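Local coordinates for protein zinc chaperone AztD (Citrobacter koseri, PDB 6CMK) that acts as a periplasmic zinc chaperone, handing one zinc ion directly to the solute-binding protein AztC of the AztABCD zinc transport system, at residues N177-S182 with R197-Q202; G273-D278 with F291-L296. All coordinates share one frame; numbering follows the deposited sequence.

Both contacts lie in antiparallel blade sheets of the beta propeller, but in different blades. Interaction 1 joins strands 178-183 and 195-200, which are next to each other in their sheet. Interaction 2 lies at the end of the hairpin of strands 279-283 and 291-295. Asp-278, just before the first, pairs with Leu-296, just after the second, while Tyr-275 reaches across from the turn after strand 271-274. The two centres are about 31 Å apart and the nearest atoms about 16 Å. Interaction 1 is the closer to an annotated zinc site, though not part of it. The side chain of Val-181 is about 11 Å from that of His-126, a ligand of high-affinity site 1.

Interaction 1: N177-S182 with R197-Q202; sequences NYAVVS and RVVDLQ
Ala-179 and Val-199 form an antiparallel hydrogen-bonded pair in this beta hairpin, which belongs to one blade of the propeller. Ala-179 N donates to Val-199 O at 2.9 Å, and Val-199 N returns the bond to Ala-179 O at 2.8 Å. Val-181 and Arg-197 repeat the arrangement two residues along. Between these pairs sits the non-hydrogen-bonded pair Val-180 and Val-198. Here Val-180 CA approaches Arg-197 O at 3.3 Å in a CA-H...O contact.

The side chains divide between the two faces of the sheet. On one face Val-180 and Val-198 meet methyl to methyl through their CG2 atoms. The other face carries Ala-179, Val-181, Arg-197 and Val-199. Val-181 CG2 serves two neighbours there, reaching Val-199 CG1 and Arg-197 CG, each at 4.1 Å. The CG of Arg-197 lies between its backbone N and carbonyl carbon (chi1 63°), which sets the aliphatic stem against this methyl.

Two residues before Val-180, the Tyr-178 ring lies against Val-198. Tyr-178 CD1 is 3.9 Å from Val-198 CG1, an oblique approach to the ring, while Val-199 O sits at the ring edge near its plane. At the end of the hairpin away from its connecting loop, the end of the Leu-201 side chain comes against the Asn-177 backbone, with Leu-201 CG 3.7 Å from Asn-177 C. A water bridges the same two residues: it donates to Asn-177 O at 2.7 Å and accepts from Leu-201 N.

Farther out, Gln-238, Ala-242 and Pro-243 also touch the Tyr-178 side chain. Strand 205-206 continues the sheet beyond Val-198, and Val-206 packs on both Tyr-178 and Val-198. The charged end of Arg-197 makes a salt bridge from NE to Asp-209 OD1.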
ATOM      1  N   ASN B 177     -19.736   0.896   7.534  1.00 14.65           N
ATOM      2  CA  ASN B 177     -21.043   0.974   8.183  1.00 18.90           C
ATOM      3  C   ASN B 177     -21.964   2.001   7.538  1.00 17.73           C
ATOM      4  O   ASN B 177     -23.052   2.271   8.086  1.00 17.17           O
ATOM      5  CB  ASN B 177     -20.885   1.279   9.676  1.00 19.91           C
ATOM      6  CG  ASN B 177     -19.978   0.282  10.373  1.00 20.61           C
ATOM      7  OD1 ASN B 177     -20.176  -0.921  10.261  1.00 32.02           O
ATOM      8  ND2 ASN B 177     -18.955   0.780  11.058  1.00 27.92           N
ATOM      9  N   TYR B 178     -21.577   2.554   6.385  1.00 17.21           N
ATOM     10  CA  TYR B 178     -22.327   3.583   5.672  1.00 15.40           C
ATOM     11  C   TYR B 178     -22.083   3.436   4.176  1.00 18.81           C
ATOM     12  O   TYR B 178     -21.170   2.731   3.740  1.00 18.47           O
ATOM     13  CB  TYR B 178     -21.917   4.998   6.103  1.00 16.45           C
ATOM     14  CG  TYR B 178     -22.158   5.323   7.555  1.00 14.88           C
ATOM     15  CD1 TYR B 178     -23.393   5.790   7.983  1.00 17.42           C
ATOM     16  CD2 TYR B 178     -21.158   5.164   8.499  1.00 15.49           C
ATOM     17  CE1 TYR B 178     -23.619   6.090   9.314  1.00 21.98           C
ATOM     18  CE2 TYR B 178     -21.375   5.457   9.824  1.00 18.83           C
ATOM     19  CZ  TYR B 178     -22.607   5.921  10.224  1.00 25.75           C
ATOM     20  OH  TYR B 178     -22.830   6.217  11.543  1.00 26.32           O
ATOM     21  N   ALA B 179     -22.908   4.127   3.391  1.00 16.99           N
ATOM     22  CA  ALA B 179     -22.651   4.336   1.975  1.00 14.56           C
ATOM     23  C   ALA B 179     -23.057   5.757   1.627  1.00 21.06           C
ATOM     24  O   ALA B 179     -23.834   6.391   2.340  1.00 19.70           O
ATOM     25  CB  ALA B 179     -23.408   3.344   1.083  1.00 18.51           C
ATOM     26  N   VAL B 180     -22.495   6.267   0.537  1.00 16.80           N
ATOM     27  CA  VAL B 180     -22.964   7.503  -0.078  1.00 15.17           C
ATOM     28  C   VAL B 180     -23.662   7.118  -1.368  1.00 18.33           C
ATOM     29  O   VAL B 180     -23.082   6.419  -2.207  1.00 17.17           O
ATOM     30  CB  VAL B 180     -21.815   8.487  -0.346  1.00 17.80           C
ATOM     31  CG1 VAL B 180     -22.309   9.668  -1.192  1.00 16.70           C
ATOM     32  CG2 VAL B 180     -21.227   8.971   0.972  1.00 19.36           C
ATOM     33  N   VAL B 181     -24.902   7.568  -1.528  1.00 19.59           N
ATOM     34  CA  VAL B 181     -25.685   7.220  -2.704  1.00 23.41           C
ATOM     35  C   VAL B 181     -26.224   8.494  -3.329  1.00 17.12           C
ATOM     36  O   VAL B 181     -26.492   9.488  -2.648  1.00 19.71           O
ATOM     37  CB  VAL B 181     -26.856   6.257  -2.385  1.00 22.32           C
ATOM     38  CG1 VAL B 181     -26.340   4.964  -1.797  1.00 20.44           C
ATOM     39  CG2 VAL B 181     -27.857   6.906  -1.446  1.00 19.17           C
ATOM     40  N   SER B 182     -26.403   8.439  -4.637  1.00 17.91           N
ATOM     41  CA  SER B 182     -26.996   9.542  -5.361  1.00 18.49           C
ATOM     42  C   SER B 182     -28.493   9.602  -5.086  1.00 19.95           C
ATOM     43  O   SER B 182     -29.132   8.597  -4.763  1.00 22.17           O
ATOM     44  CB  SER B 182     -26.729   9.371  -6.848  1.00 20.94           C
ATOM     45  OG  SER B 182     -27.181   8.106  -7.280  1.00 19.60           O
ATOM     46  N   ARG B 197     -26.222  11.581  -0.701  1.00 21.99           N
ATOM     47  CA  ARG B 197     -26.438  11.575   0.735  1.00 18.24           C
ATOM     48  C   ARG B 197     -25.752  10.379   1.372  1.00 22.04           C
ATOM     49  O   ARG B 197     -25.531   9.345   0.736  1.00 17.76           O
ATOM     50  CB  ARG B 197     -27.930  11.551   1.089  1.00 22.36           C
ATOM     51  CG  ARG B 197     -28.684  10.313   0.620  1.00 22.42           C
ATOM     52  CD  ARG B 197     -30.076  10.255   1.255  1.00 24.28           C
ATOM     53  NE  ARG B 197     -30.926  11.376   0.863  1.00 23.83           N
ATOM     54  CZ  ARG B 197     -31.950  11.306   0.011  1.00 26.54           C
ATOM     55  NH1 ARG B 197     -32.288  10.162  -0.566  1.00 29.42           N
ATOM     56  NH2 ARG B 197     -32.656  12.398  -0.264  1.00 28.80           N
ATOM     57  N   VAL B 198     -25.434  10.536   2.648  1.00 16.62           N
ATOM     58  CA  VAL B 198     -24.968   9.428   3.472  1.00 17.97           C
ATOM     59  C   VAL B 198     -26.176   8.618   3.922  1.00 21.20           C
ATOM     60  O   VAL B 198     -27.191   9.185   4.342  1.00 20.06           O
ATOM     61  CB  VAL B 198     -24.175   9.954   4.679  1.00 18.80           C
ATOM     62  CG1 VAL B 198     -23.718   8.799   5.565  1.00 20.09           C
ATOM     63  CG2 VAL B 198     -22.979  10.794   4.223  1.00 23.18           C
ATOM     64  N   VAL B 199     -26.077   7.292   3.827  1.00 17.62           N
ATOM     65  CA  VAL B 199     -27.055   6.399   4.435  1.00 18.85           C
ATOM     66  C   VAL B 199     -26.308   5.361   5.263  1.00 21.49           C
ATOM     67  O   VAL B 199     -25.152   5.037   4.978  1.00 21.67           O
ATOM     68  CB  VAL B 199     -27.964   5.710   3.384  1.00 21.43           C
ATOM     69  CG1 VAL B 199     -28.755   6.747   2.597  1.00 19.56           C
ATOM     70  CG2 VAL B 199     -27.152   4.805   2.459  1.00 17.62           C
ATOM     71  N   ASP B 200     -26.960   4.855   6.313  1.00 19.55           N
ATOM     72  CA  ASP B 200     -26.406   3.688   6.982  1.00 21.23           C
ATOM     73  C   ASP B 200     -26.770   2.455   6.158  1.00 23.58           C
ATOM     74  O   ASP B 200     -27.373   2.559   5.084  1.00 24.66           O
ATOM     75  CB  ASP B 200     -26.863   3.613   8.444  1.00 21.52           C
ATOM     76  CG  ASP B 200     -28.336   3.342   8.603  1.00 28.81           C
ATOM     77  OD1 ASP B 200     -28.970   2.817   7.670  1.00 26.53           O
ATOM     78  OD2 ASP B 200     -28.862   3.654   9.699  1.00 25.55           O
ATOM     79  N   LEU B 201     -26.366   1.267   6.613  1.00 19.85           N
ATOM     80  CA  LEU B 201     -26.525   0.113   5.740  1.00 17.58           C
ATOM     81  C   LEU B 201     -27.915  -0.494   5.834  1.00 26.21           C
ATOM     82  O   LEU B 201     -28.199  -1.465   5.126  1.00 27.12           O
ATOM     83  CB  LEU B 201     -25.441  -0.931   6.023  1.00 21.36           C
ATOM     84  CG  LEU B 201     -24.014  -0.451   5.728  1.00 29.03           C
ATOM     85  CD1 LEU B 201     -23.015  -1.517   6.113  1.00 29.10           C
ATOM     86  CD2 LEU B 201     -23.835  -0.070   4.254  1.00 24.88           C
ATOM     87  N   GLN B 202     -28.782   0.063   6.677  1.00 24.93           N
ATOM     88  CA  GLN B 202     -30.216  -0.168   6.592  1.00 28.13           C
ATOM     89  C   GLN B 202     -30.903   0.848   5.686  1.00 33.17           C
ATOM     90  O   GLN B 202     -32.132   0.825   5.557  1.00 30.64           O
ATOM     91  CB  GLN B 202     -30.843  -0.125   7.986  1.00 30.88           C
ATOM     92  CG  GLN B 202     -30.181  -1.030   9.002  1.00 46.04           C
ATOM     93  CD  GLN B 202     -30.972  -1.118  10.293  1.00 70.44           C
ATOM     94  OE1 GLN B 202     -32.201  -1.173  10.277  1.00 83.32           O
ATOM     95  NE2 GLN B 202     -30.271  -1.122  11.420  1.00 78.12           N
TER
HETATM   96  O   HOH W   1     -25.025   0.798   9.254  1.00 25.79           O

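Interaction 2: G273-D278 with F291-L296; sequences GNYGPD and FRLIQL
Asp-278 and Leu-296 are joined by a single backbone bond that prolongs the antiparallel pairing of strands 279-283 and 291-295 by one step. Strand 291-295 is the outer strand of this four-stranded propeller blade. Leu-296 N donates to Asp-278 O at 2.8 Å. Leu-296 CB also packs against Asp-278 O, at 3.2 Å.

Gln-295 reaches the same aspartate with its side chain. From CB the chain runs to CG, which is anti to the backbone N (chi1 176°), and then bends at chi2. The bend brings Gln-295 CD to 3.9 Å from Asp-278 O. At the tip, Gln-295 NE2 donates to Leu-296 O at 3.1 Å, and the N-H points almost straight at it (175°). Gln-295 NE2 also lies 3.2 Å from Asp-278 OD2, with the amide turned 80° from the carboxylate plane. OE1 accepts from Arg-279 NE.

Farther along, Leu-293 CD1 lies 3.9 Å from Tyr-275 CD2, and the two side chains cross at about a right angle. The Tyr-275 hydroxyl is hydrogen-bonded to Pro-255 O.

The amide of Gln-295 is thus held through both its nitrogen and its oxygen, which should limit its rotation.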
ATOM      1  N   GLY B 273     -10.986  15.256 -14.740  1.00 14.35           N
ATOM      2  CA  GLY B 273     -12.318  15.160 -15.288  1.00 15.77           C
ATOM      3  C   GLY B 273     -12.349  15.635 -16.721  1.00 15.28           C
ATOM      4  O   GLY B 273     -11.481  16.400 -17.150  1.00 16.68           O
ATOM      5  N   ASN B 274     -13.339  15.184 -17.482  1.00 14.64           N
ATOM      6  CA  ASN B 274     -13.629  15.894 -18.708  1.00 15.55           C
ATOM      7  C   ASN B 274     -14.224  17.258 -18.363  1.00 17.95           C
ATOM      8  O   ASN B 274     -14.549  17.555 -17.211  1.00 19.12           O
ATOM      9  CB  ASN B 274     -14.549  15.064 -19.615  1.00 19.32           C
ATOM     10  CG  ASN B 274     -15.952  14.885 -19.056  1.00 27.64           C
ATOM     11  OD1 ASN B 274     -16.176  14.879 -17.847  1.00 18.60           O
ATOM     12  ND2 ASN B 274     -16.912  14.714 -19.957  1.00 37.60           N
ATOM     13  N   TYR B 275     -14.327  18.117 -19.371  1.00 17.80           N
ATOM     14  CA  TYR B 275     -14.814  19.471 -19.149  1.00 18.70           C
ATOM     15  C   TYR B 275     -15.284  19.995 -20.489  1.00 22.85           C
ATOM     16  O   TYR B 275     -14.770  20.993 -20.999  1.00 21.83           O
ATOM     17  CB  TYR B 275     -13.726  20.362 -18.534  1.00 23.05           C
ATOM     18  CG  TYR B 275     -14.280  21.565 -17.798  1.00 22.47           C
ATOM     19  CD1 TYR B 275     -14.948  21.414 -16.590  1.00 18.70           C
ATOM     20  CD2 TYR B 275     -14.133  22.849 -18.307  1.00 22.45           C
ATOM     21  CE1 TYR B 275     -15.465  22.501 -15.914  1.00 19.44           C
ATOM     22  CE2 TYR B 275     -14.644  23.947 -17.640  1.00 24.45           C
ATOM     23  CZ  TYR B 275     -15.314  23.767 -16.437  1.00 29.36           C
ATOM     24  OH  TYR B 275     -15.830  24.848 -15.757  1.00 25.47           O
ATOM     25  N   GLY B 276     -16.272  19.322 -21.049  1.00 22.30           N
ATOM     26  CA  GLY B 276     -16.580  19.453 -22.444  1.00 22.93           C
ATOM     27  C   GLY B 276     -15.822  18.397 -23.218  1.00 29.00           C
ATOM     28  O   GLY B 276     -14.951  17.702 -22.687  1.00 27.28           O
ATOM     29  N   PRO B 277     -16.139  18.259 -24.500  1.00 24.00           N
ATOM     30  CA  PRO B 277     -15.639  17.098 -25.255  1.00 25.99           C
ATOM     31  C   PRO B 277     -14.157  17.161 -25.610  1.00 23.70           C
ATOM     32  O   PRO B 277     -13.574  16.104 -25.888  1.00 24.09           O
ATOM     33  CB  PRO B 277     -16.525  17.089 -26.512  1.00 34.44           C
ATOM     34  CG  PRO B 277     -17.101  18.467 -26.606  1.00 34.34           C
ATOM     35  CD  PRO B 277     -17.178  19.009 -25.219  1.00 27.97           C
ATOM     36  N   ASP B 278     -13.515  18.341 -25.583  1.00 24.09           N
ATOM     37  CA  ASP B 278     -12.104  18.441 -25.953  1.00 22.27           C
ATOM     38  C   ASP B 278     -11.275  19.130 -24.871  1.00 20.55           C
ATOM     39  O   ASP B 278     -10.180  19.623 -25.149  1.00 19.65           O
ATOM     40  CB  ASP B 278     -11.934  19.165 -27.294  1.00 28.38           C
ATOM     41  CG  ASP B 278     -12.413  20.609 -27.255  1.00 42.01           C
ATOM     42  OD1 ASP B 278     -12.936  21.055 -26.215  1.00 39.12           O
ATOM     43  OD2 ASP B 278     -12.262  21.303 -28.282  1.00 54.41           O
ATOM     44  N   PHE B 291      -7.771  23.799  -9.367  1.00 22.25           N
ATOM     45  CA  PHE B 291      -8.152  23.417 -10.729  1.00 16.86           C
ATOM     46  C   PHE B 291      -7.189  23.948 -11.786  1.00 25.32           C
ATOM     47  O   PHE B 291      -6.786  25.114 -11.746  1.00 24.58           O
ATOM     48  CB  PHE B 291      -9.531  23.935 -11.093  1.00 16.68           C
ATOM     49  CG  PHE B 291     -10.647  23.358 -10.281  1.00 21.23           C
ATOM     50  CD1 PHE B 291     -11.401  22.308 -10.770  1.00 18.81           C
ATOM     51  CD2 PHE B 291     -10.969  23.889  -9.055  1.00 24.65           C
ATOM     52  CE1 PHE B 291     -12.449  21.787 -10.039  1.00 24.43           C
ATOM     53  CE2 PHE B 291     -12.014  23.374  -8.314  1.00 28.64           C
ATOM     54  CZ  PHE B 291     -12.754  22.324  -8.802  1.00 21.51           C
ATOM     55  N   ARG B 292      -6.886  23.104 -12.774  1.00 19.81           N
ATOM     56  CA  ARG B 292      -6.171  23.522 -13.973  1.00 19.96           C
ATOM     57  C   ARG B 292      -6.823  22.910 -15.205  1.00 19.34           C
ATOM     58  O   ARG B 292      -7.131  21.716 -15.226  1.00 20.80           O
ATOM     59  CB  ARG B 292      -4.701  23.110 -13.927  1.00 23.17           C
ATOM     60  CG  ARG B 292      -3.894  23.839 -12.870  1.00 37.67           C
ATOM     61  CD  ARG B 292      -3.696  25.299 -13.250  1.00 62.90           C
ATOM     62  NE  ARG B 292      -2.862  26.016 -12.288  1.00 68.40           N
ATOM     63  CZ  ARG B 292      -3.320  26.650 -11.212  1.00 61.81           C
ATOM     64  NH1 ARG B 292      -4.620  26.668 -10.938  1.00 62.96           N
ATOM     65  NH2 ARG B 292      -2.473  27.269 -10.403  1.00 56.83           N
ATOM     66  N   LEU B 293      -6.985  23.729 -16.238  1.00 19.97           N
ATOM     67  CA  LEU B 293      -7.602  23.320 -17.498  1.00 23.20           C
ATOM     68  C   LEU B 293      -6.528  22.920 -18.502  1.00 19.61           C
ATOM     69  O   LEU B 293      -5.538  23.636 -18.672  1.00 23.33           O
ATOM     70  CB  LEU B 293      -8.432  24.471 -18.067  1.00 21.32           C
ATOM     71  CG  LEU B 293      -9.150  24.244 -19.401  1.00 23.03           C
ATOM     72  CD1 LEU B 293     -10.421  23.456 -19.184  1.00 25.13           C
ATOM     73  CD2 LEU B 293      -9.442  25.575 -20.091  1.00 28.67           C
ATOM     74  N   ILE B 294      -6.729  21.789 -19.181  1.00 18.55           N
ATOM     75  CA  ILE B 294      -5.915  21.430 -20.342  1.00 17.91           C
ATOM     76  C   ILE B 294      -6.822  21.341 -21.560  1.00 18.33           C
ATOM     77  O   ILE B 294      -7.839  20.635 -21.543  1.00 18.07           O
ATOM     78  CB  ILE B 294      -5.141  20.114 -20.149  1.00 17.63           C
ATOM     79  CG1 ILE B 294      -4.160  20.251 -18.987  1.00 20.46           C
ATOM     80  CG2 ILE B 294      -4.408  19.742 -21.447  1.00 23.09           C
ATOM     81  CD1 ILE B 294      -3.408  18.992 -18.664  1.00 21.96           C
ATOM     82  N   GLN B 295      -6.446  22.054 -22.615  1.00 19.67           N
ATOM     83  CA  GLN B 295      -7.150  22.015 -23.885  1.00 21.60           C
ATOM     84  C   GLN B 295      -6.546  20.935 -24.770  1.00 20.94           C
ATOM     85  O   GLN B 295      -5.335  20.932 -25.016  1.00 24.40           O
ATOM     86  CB  GLN B 295      -7.056  23.371 -24.577  1.00 21.18           C
ATOM     87  CG  GLN B 295      -7.680  23.399 -25.966  1.00 23.69           C
ATOM     88  CD  GLN B 295      -9.183  23.289 -25.914  1.00 23.18           C
ATOM     89  OE1 GLN B 295      -9.856  24.122 -25.307  1.00 31.30           O
ATOM     90  NE2 GLN B 295      -9.724  22.264 -26.563  1.00 25.91           N
ATOM     91  N   LEU B 296      -7.400  20.008 -25.250  1.00 18.39           N
ATOM     92  CA  LEU B 296      -6.920  18.963 -26.132  1.00 21.94           C
ATOM     93  C   LEU B 296      -7.055  19.405 -27.583  1.00 21.91           C
ATOM     94  O   LEU B 296      -7.981  20.148 -27.928  1.00 20.60           O
ATOM     95  CB  LEU B 296      -7.710  17.677 -25.925  1.00 21.25           C
ATOM     96  CG  LEU B 296      -7.828  17.206 -24.483  1.00 23.12           C
ATOM     97  CD1 LEU B 296      -8.826  16.067 -24.395  1.00 22.28           C
ATOM     98  CD2 LEU B 296      -6.466  16.789 -23.958  1.00 23.56           C
TER